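Local coordinates for protein leucine aminopeptidase 2 (Saccharomyces cerevisiae, PDB 2XQ0) that cleaves di- and tripeptides as a zinc-dependent aminopeptidase of the M1 family and also has low epoxide hydrolase activity in vitro, at residues Leu288-Arg293 with Ser554-Val559; Asp472-Leu477 with Ser508-Leu513. One frame throughout, in Å; residues are numbered along the deposited sequence.

How the contacts relate
Following the chain from the N terminus, 288-293 comes first, in the loop between strand 282-284 and helix 297-311, which carries the zinc-binding histidines His301 and His305. Contact 1 brings this loop to the start of helix 557-569 and so closes a long, mostly helical excursion of 260 residues. Contact 2 falls wholly within that excursion: it closes a short loop of 30 residues by packing helix 469-484 on helix 508-519. The contact centres are about 17 Å apart, yet they touch, because Asn556 and Val559 lie against Ser508 and Val512. Helix 508-519 thus links the peptidase-domain loop of contact 1, through helix 557-569, to helix 469-484.

Contact 1 (Leu288-Arg293 with Ser554-Val559); sequences LLAHDR and SQNAEV. Unlike the reference sequence in segment 288-293: Leu289 (reference Ile).
Ala290 packs on Asn556, the N-cap residue of helix 557-569, where a loop of the zinc peptidase domain meets the C-terminal helical region of this M1-family enzyme. The methyl CB of Ala290 lies 4.0 Å from CA of Asn556, and so small a side chain suits a place where the CA atoms of the two residues approach to 4.7 Å. Asn556 turns its amide toward the helix instead, with CG anti to the backbone N (chi1 -173°). There OD1 accepts from Glu558 N at 2.7 Å, a capping bond, the donor tilted 15° from the carbonyl plane. Its ND2 is hydrogen-bonded to OD1 of Asn295, so both ends of the amide are held. Just before the cap, Ser554 forms an ST turn, its OG accepting from Asn556 N at 3.0 Å.

A water held by Ala557 N (2.9 Å) makes at most a weak link to Leu289 O (3.2 Å). Farther out, Gln555 reaches across with an extended chain: its CB rests 3.7 Å from Ala290 O, and its side chain runs across that of His291 at about a right angle, with its amide plane only 23° from the imidazole plane. NE2 of Gln555, placed obliquely to the ring, comes to 3.4 Å from His291 ND1, but the angle is too poor for a hydrogen bond. Glu238 of helix 229-239 tethers the loop, its carboxylate accepting from the N-H groups of Ala290, His291 and Arg293.

No direct hydrogen bond crosses between the two segments. The N-H groups of Ala557 and Glu558 are taken by the water and by the Asn556 cap, so the join depends on the close fit of the Ala290 methyl on Asn556, on a weak water link, and on van der Waals contact between the exposed His291 and Gln555.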
ATOM      1  N   LEU A 288       8.166  -1.819  10.805  1.00 26.62           N
ATOM      2  CA  LEU A 288       7.579  -0.648  11.436  1.00 22.85           C
ATOM      3  C   LEU A 288       8.095  -0.533  12.864  1.00 29.53           C
ATOM      4  O   LEU A 288       8.082   0.547  13.448  1.00 36.32           O
ATOM      5  CB  LEU A 288       6.044  -0.712  11.461  1.00 28.67           C
ATOM      6  CG  LEU A 288       5.275  -0.485  10.156  1.00 30.36           C
ATOM      7  CD1 LEU A 288       3.836  -0.083  10.463  1.00 34.81           C
ATOM      8  CD2 LEU A 288       5.968   0.590   9.332  1.00 28.67           C
ATOM      9  N   LEU A 289       8.539  -1.650  13.431  1.00 26.86           N
ATOM     10  CA  LEU A 289       9.029  -1.642  14.796  1.00 29.63           C
ATOM     11  C   LEU A 289      10.458  -1.133  14.873  1.00 40.65           C
ATOM     12  O   LEU A 289      11.397  -1.807  14.435  1.00 40.95           O
ATOM     13  CB  LEU A 289       8.939  -3.027  15.425  1.00 43.51           C
ATOM     14  CG  LEU A 289       7.614  -3.264  16.138  1.00 54.92           C
ATOM     15  CD1 LEU A 289       6.467  -3.275  15.131  1.00 42.44           C
ATOM     16  CD2 LEU A 289       7.685  -4.553  16.926  1.00 65.11           C
ATOM     17  N   ALA A 290      10.613   0.050  15.462  1.00 38.64           N
ATOM     18  CA  ALA A 290      11.909   0.693  15.569  1.00 36.59           C
ATOM     19  C   ALA A 290      12.321   0.862  17.033  1.00 42.01           C
ATOM     20  O   ALA A 290      13.437   1.295  17.330  1.00 41.70           O
ATOM     21  CB  ALA A 290      11.876   2.037  14.861  1.00 39.84           C
ATOM     22  N   HIS A 291      11.414   0.521  17.942  1.00 39.40           N
ATOM     23  CA  HIS A 291      11.674   0.605  19.383  1.00 47.88           C
ATOM     24  C   HIS A 291      11.656   2.027  19.938  1.00 46.92           C
ATOM     25  O   HIS A 291      11.918   2.229  21.120  1.00 51.80           O
ATOM     26  CB  HIS A 291      12.980  -0.114  19.770  1.00 48.01           C
ATOM     27  CG  HIS A 291      12.977  -1.578  19.449  1.00 57.71           C
ATOM     28  ND1 HIS A 291      13.494  -2.085  18.275  1.00 64.35           N
ATOM     29  CD2 HIS A 291      12.491  -2.639  20.133  1.00 58.85           C
ATOM     30  CE1 HIS A 291      13.337  -3.397  18.255  1.00 58.37           C
ATOM     31  NE2 HIS A 291      12.729  -3.760  19.370  1.00 60.21           N
ATOM     32  N   ASP A 292      11.330   3.001  19.098  1.00 50.08           N
ATOM     33  CA  ASP A 292      11.216   4.387  19.560  1.00 54.36           C
ATOM     34  C   ASP A 292       9.923   5.059  19.094  1.00 53.55           C
ATOM     35  O   ASP A 292       9.618   6.183  19.502  1.00 52.31           O
ATOM     36  CB  ASP A 292      12.417   5.204  19.092  1.00 57.52           C
ATOM     37  CG  ASP A 292      12.531   5.251  17.585  1.00 61.21           C
ATOM     38  OD1 ASP A 292      11.623   4.733  16.904  1.00 59.28           O
ATOM     39  OD2 ASP A 292      13.528   5.806  17.081  1.00 69.28           O
ATOM     40  N   ARG A 293       9.179   4.366  18.233  1.00 44.51           N
ATOM     41  CA  ARG A 293       7.919   4.867  17.681  1.00 40.91           C
ATOM     42  C   ARG A 293       8.066   5.862  16.531  1.00 44.66           C
ATOM     43  O   ARG A 293       7.208   6.722  16.346  1.00 43.64           O
ATOM     44  CB  ARG A 293       7.030   5.448  18.780  1.00 39.85           C
ATOM     45  CG  ARG A 293       6.583   4.410  19.769  1.00 44.32           C
ATOM     46  CD  ARG A 293       6.001   5.016  21.022  1.00 41.34           C
ATOM     47  NE  ARG A 293       5.544   3.976  21.937  1.00 36.55           N
ATOM     48  CZ  ARG A 293       5.229   4.189  23.209  1.00 36.83           C
ATOM     49  NH1 ARG A 293       5.343   5.406  23.728  1.00 34.41           N
ATOM     50  NH2 ARG A 293       4.810   3.188  23.966  1.00 29.43           N
ATOM     51  N   SER A 554      21.235   2.828  14.748  1.00 47.98           N
ATOM     52  CA  SER A 554      19.775   2.930  14.655  1.00 44.17           C
ATOM     53  C   SER A 554      19.083   1.590  14.446  1.00 43.15           C
ATOM     54  O   SER A 554      19.535   0.772  13.642  1.00 47.08           O
ATOM     55  CB  SER A 554      19.386   3.875  13.513  1.00 47.90           C
ATOM     56  OG  SER A 554      17.977   3.921  13.338  1.00 45.95           O
ATOM     57  N   GLN A 555      17.976   1.372  15.156  1.00 34.85           N
ATOM     58  CA  GLN A 555      17.153   0.189  14.939  1.00 44.39           C
ATOM     59  C   GLN A 555      15.990   0.471  13.983  1.00 43.81           C
ATOM     60  O   GLN A 555      15.066  -0.333  13.873  1.00 43.29           O
ATOM     61  CB  GLN A 555      16.604  -0.332  16.262  1.00 53.20           C
ATOM     62  CG  GLN A 555      17.611  -0.350  17.383  1.00 58.41           C
ATOM     63  CD  GLN A 555      17.196  -1.281  18.492  1.00 65.92           C
ATOM     64  OE1 GLN A 555      17.183  -0.904  19.664  1.00 70.99           O
ATOM     65  NE2 GLN A 555      16.843  -2.510  18.129  1.00 65.01           N
ATOM     66  N   ASN A 556      16.038   1.618  13.310  1.00 43.89           N
ATOM     67  CA  ASN A 556      15.023   1.997  12.322  1.00 38.89           C
ATOM     68  C   ASN A 556      15.444   1.543  10.939  1.00 33.12           C
ATOM     69  O   ASN A 556      16.410   2.044  10.393  1.00 30.36           O
ATOM     70  CB  ASN A 556      14.802   3.512  12.339  1.00 38.81           C
ATOM     71  CG  ASN A 556      13.629   3.957  11.453  1.00 44.04           C
ATOM     72  OD1 ASN A 556      13.414   3.430  10.365  1.00 45.13           O
ATOM     73  ND2 ASN A 556      12.875   4.935  11.929  1.00 35.94           N
ATOM     74  N   ALA A 557      14.716   0.587  10.371  1.00 36.38           N
ATOM     75  CA  ALA A 557      15.065   0.014   9.074  1.00 37.74           C
ATOM     76  C   ALA A 557      15.149   1.060   7.976  1.00 36.15           C
ATOM     77  O   ALA A 557      15.846   0.869   6.980  1.00 36.59           O
ATOM     78  CB  ALA A 557      14.057  -1.066   8.684  1.00 38.65           C
ATOM     79  N   GLU A 558      14.411   2.152   8.144  1.00 32.00           N
ATOM     80  CA  GLU A 558      14.417   3.235   7.159  1.00 34.22           C
ATOM     81  C   GLU A 558      15.748   3.968   7.149  1.00 32.37           C
ATOM     82  O   GLU A 558      16.266   4.316   6.088  1.00 34.44           O
ATOM     83  CB  GLU A 558      13.312   4.254   7.457  1.00 33.45           C
ATOM     84  CG  GLU A 558      11.910   3.751   7.234  1.00 37.18           C
ATOM     85  CD  GLU A 558      11.461   3.941   5.807  1.00 44.65           C
ATOM     86  OE1 GLU A 558      12.256   4.480   5.007  1.00 53.83           O
ATOM     87  OE2 GLU A 558      10.314   3.564   5.489  1.00 41.00           O
ATOM     88  N   VAL A 559      16.275   4.244   8.341  1.00 39.01           N
ATOM     89  CA  VAL A 559      17.556   4.921   8.470  1.00 32.83           C
ATOM     90  C   VAL A 559      18.689   3.950   8.160  1.00 40.88           C
ATOM     91  O   VAL A 559      19.649   4.293   7.474  1.00 47.29           O
ATOM     92  CB  VAL A 559      17.781   5.460   9.887  1.00 36.36           C
ATOM     93  CG1 VAL A 559      19.233   5.923  10.028  1.00 33.89           C
ATOM     94  CG2 VAL A 559      16.794   6.600  10.211  1.00 33.45           C
TER
HETATM   95  O   HOH W   1      12.386  -0.154  11.886  1.00 41.61           O

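Contact 2 (Asp472-Leu477 with Ser508-Leu513); sequences DNVYQL and SNQLVL
Gln510 NE2 donates a hydrogen bond to the backbone carbonyl of Leu470, in the first turn of helix 469-484, and so ties helix 508-519 to its neighbour. The same nitrogen approaches OD1 of Asn473 at 3.5 Å, where the angle is too poor for a bond and the two amide planes stand 86° apart. Asn473 is instead turned back on its own helix. An unusual chi1 of 32°, well away from a staggered value, brings its OD1 to 2.9 Å from Val474 N, a weak and strongly bent bond.

Beside these amides the contact is apolar. Val474 directs one methyl to each of two partners: CG2 touches CB of Gln510 at 3.8 Å, while CG1 meets CG of Leu513, also at 3.8 Å. A beta-branched valine suits the place because its two methyls diverge right at the backbone, toward residues three apart, about one turn. Leu513, its CG anti to the backbone N, extends its branches past Val474 to Tyr475; the Leu513 and Tyr475 side chains cross at about a right angle, Leu513 CD2 lying 4.2 Å from Tyr475 CZ. The ring of Tyr475 also stacks with His523, and Phe346 of helix 341-360 packs against Gln510 and Leu513.

Over these short segments the helix axes approach to 9.6 Å, with a crossing angle of -33°, running in roughly the same direction. Branched aliphatic groups supply most of the buried surface, while the long Gln510 gives its methylenes to the apolar layer and its amide to Leu470, so the polar tether to Leu470 O accompanies a mainly hydrophobic helix interface.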
ATOM      1  N   ASP A 472      15.067  22.474   6.344  1.00 36.93           N
ATOM      2  CA  ASP A 472      16.117  23.461   6.125  1.00 36.94           C
ATOM      3  C   ASP A 472      17.425  23.122   6.838  1.00 26.60           C
ATOM      4  O   ASP A 472      18.500  23.211   6.260  1.00 27.35           O
ATOM      5  CB  ASP A 472      15.627  24.846   6.556  1.00 44.50           C
ATOM      6  CG  ASP A 472      14.566  25.401   5.628  1.00 51.08           C
ATOM      7  OD1 ASP A 472      14.586  25.050   4.427  1.00 51.89           O
ATOM      8  OD2 ASP A 472      13.722  26.198   6.100  1.00 57.64           O
ATOM      9  N   ASN A 473      17.318  22.772   8.108  1.00 27.31           N
ATOM     10  CA  ASN A 473      18.446  22.271   8.888  1.00 35.10           C
ATOM     11  C   ASN A 473      19.118  21.070   8.204  1.00 27.68           C
ATOM     12  O   ASN A 473      20.351  20.972   8.137  1.00 26.05           O
ATOM     13  CB  ASN A 473      17.916  21.854  10.252  1.00 53.74           C
ATOM     14  CG  ASN A 473      16.475  21.330  10.173  1.00 63.43           C
ATOM     15  OD1 ASN A 473      16.230  20.226   9.675  1.00 67.29           O
ATOM     16  ND2 ASN A 473      15.519  22.134  10.641  1.00 57.69           N
ATOM     17  N   VAL A 474      18.294  20.174   7.668  1.00 27.35           N
ATOM     18  CA  VAL A 474      18.787  18.979   6.994  1.00 25.14           C
ATOM     19  C   VAL A 474      19.550  19.341   5.745  1.00 28.18           C
ATOM     20  O   VAL A 474      20.683  18.904   5.542  1.00 26.64           O
ATOM     21  CB  VAL A 474      17.622  18.061   6.609  1.00 25.82           C
ATOM     22  CG1 VAL A 474      18.111  16.902   5.761  1.00 31.00           C
ATOM     23  CG2 VAL A 474      16.923  17.564   7.877  1.00 31.06           C
ATOM     24  N   TYR A 475      18.927  20.155   4.905  1.00 30.70           N
ATOM     25  CA  TYR A 475      19.573  20.625   3.689  1.00 28.09           C
ATOM     26  C   TYR A 475      20.880  21.362   3.985  1.00 25.65           C
ATOM     27  O   TYR A 475      21.889  21.141   3.317  1.00 32.89           O
ATOM     28  CB  TYR A 475      18.616  21.521   2.899  1.00 34.81           C
ATOM     29  CG  TYR A 475      17.452  20.768   2.283  1.00 41.31           C
ATOM     30  CD1 TYR A 475      17.637  19.524   1.709  1.00 42.74           C
ATOM     31  CD2 TYR A 475      16.173  21.312   2.268  1.00 50.92           C
ATOM     32  CE1 TYR A 475      16.572  18.832   1.138  1.00 54.59           C
ATOM     33  CE2 TYR A 475      15.106  20.628   1.699  1.00 50.18           C
ATOM     34  CZ  TYR A 475      15.310  19.394   1.137  1.00 57.19           C
ATOM     35  OH  TYR A 475      14.248  18.715   0.567  1.00 69.61           O
ATOM     36  N   GLN A 476      20.870  22.245   4.976  1.00 25.70           N
ATOM     37  CA  GLN A 476      22.103  22.942   5.344  1.00 29.54           C
ATOM     38  C   GLN A 476      23.257  21.999   5.684  1.00 28.87           C
ATOM     39  O   GLN A 476      24.369  22.193   5.211  1.00 27.09           O
ATOM     40  CB  GLN A 476      21.869  23.921   6.485  1.00 43.27           C
ATOM     41  CG  GLN A 476      20.987  25.084   6.090  1.00 62.26           C
ATOM     42  CD  GLN A 476      20.685  25.993   7.257  1.00 71.98           C
ATOM     43  OE1 GLN A 476      21.494  26.125   8.179  1.00 75.06           O
ATOM     44  NE2 GLN A 476      19.519  26.630   7.226  1.00 74.28           N
ATOM     45  N   LEU A 477      22.995  20.987   6.501  1.00 29.48           N
ATOM     46  CA  LEU A 477      24.043  20.062   6.904  1.00 33.50           C
ATOM     47  C   LEU A 477      24.578  19.275   5.722  1.00 35.87           C
ATOM     48  O   LEU A 477      25.793  19.161   5.558  1.00 36.09           O
ATOM     49  CB  LEU A 477      23.556  19.100   7.987  1.00 35.22           C
ATOM     50  CG  LEU A 477      24.633  18.199   8.598  1.00 35.78           C
ATOM     51  CD1 LEU A 477      25.689  19.052   9.314  1.00 34.46           C
ATOM     52  CD2 LEU A 477      24.008  17.202   9.558  1.00 32.31           C
ATOM     53  N   SER A 508      13.803  10.511  12.666  1.00 37.12           N
ATOM     54  CA  SER A 508      14.224   9.498  11.700  1.00 34.81           C
ATOM     55  C   SER A 508      13.945   9.950  10.265  1.00 29.41           C
ATOM     56  O   SER A 508      14.721   9.670   9.359  1.00 31.46           O
ATOM     57  CB  SER A 508      13.546   8.154  11.982  1.00 42.12           C
ATOM     58  OG  SER A 508      12.165   8.205  11.675  1.00 44.21           O
ATOM     59  N   ASN A 509      12.827  10.644  10.067  1.00 25.67           N
ATOM     60  CA  ASN A 509      12.507  11.203   8.767  1.00 29.90           C
ATOM     61  C   ASN A 509      13.568  12.198   8.324  1.00 22.28           C
ATOM     62  O   ASN A 509      13.930  12.269   7.150  1.00 27.62           O
ATOM     63  CB  ASN A 509      11.137  11.884   8.804  1.00 45.08           C
ATOM     64  CG  ASN A 509       9.993  10.898   8.957  1.00 53.46           C
ATOM     65  OD1 ASN A 509       9.901   9.909   8.223  1.00 53.13           O
ATOM     66  ND2 ASN A 509       9.109  11.169   9.911  1.00 56.16           N
ATOM     67  N   GLN A 510      14.064  12.979   9.275  1.00 22.01           N
ATOM     68  CA  GLN A 510      15.074  13.967   8.966  1.00 24.38           C
ATOM     69  C   GLN A 510      16.398  13.282   8.658  1.00 27.85           C
ATOM     70  O   GLN A 510      17.101  13.687   7.721  1.00 24.28           O
ATOM     71  CB  GLN A 510      15.199  14.985  10.104  1.00 26.86           C
ATOM     72  CG  GLN A 510      14.018  15.941  10.172  1.00 22.56           C
ATOM     73  CD  GLN A 510      14.061  16.825  11.387  1.00 25.34           C
ATOM     74  OE1 GLN A 510      14.266  16.349  12.498  1.00 32.07           O
ATOM     75  NE2 GLN A 510      13.887  18.121  11.184  1.00 27.47           N
ATOM     76  N   LEU A 511      16.731  12.243   9.429  1.00 27.15           N
ATOM     77  CA  LEU A 511      17.911  11.427   9.134  1.00 32.58           C
ATOM     78  C   LEU A 511      17.818  10.798   7.748  1.00 28.48           C
ATOM     79  O   LEU A 511      18.784  10.816   6.979  1.00 29.53           O
ATOM     80  CB  LEU A 511      18.104  10.328  10.191  1.00 35.25           C
ATOM     81  CG  LEU A 511      18.571  10.792  11.572  1.00 46.04           C
ATOM     82  CD1 LEU A 511      18.509   9.656  12.585  1.00 49.59           C
ATOM     83  CD2 LEU A 511      19.980  11.367  11.500  1.00 41.55           C
ATOM     84  N   VAL A 512      16.657  10.230   7.430  1.00 27.22           N
ATOM     85  CA  VAL A 512      16.434   9.665   6.113  1.00 27.83           C
ATOM     86  C   VAL A 512      16.632  10.709   5.008  1.00 28.29           C
ATOM     87  O   VAL A 512      17.366  10.466   4.038  1.00 33.40           O
ATOM     88  CB  VAL A 512      15.049   9.001   6.030  1.00 33.94           C
ATOM     89  CG1 VAL A 512      14.700   8.668   4.601  1.00 37.28           C
ATOM     90  CG2 VAL A 512      15.036   7.739   6.902  1.00 29.35           C
ATOM     91  N   LEU A 513      15.995  11.868   5.160  1.00 24.71           N
ATOM     92  CA  LEU A 513      16.170  12.966   4.210  1.00 27.62           C
ATOM     93  C   LEU A 513      17.628  13.420   4.135  1.00 31.20           C
ATOM     94  O   LEU A 513      18.157  13.661   3.051  1.00 38.11           O
ATOM     95  CB  LEU A 513      15.273  14.159   4.558  1.00 32.07           C
ATOM     96  CG  LEU A 513      15.415  15.368   3.605  1.00 33.38           C
ATOM     97  CD1 LEU A 513      14.985  15.029   2.184  1.00 34.96           C
ATOM     98  CD2 LEU A 513      14.624  16.538   4.105  1.00 32.13           C
TER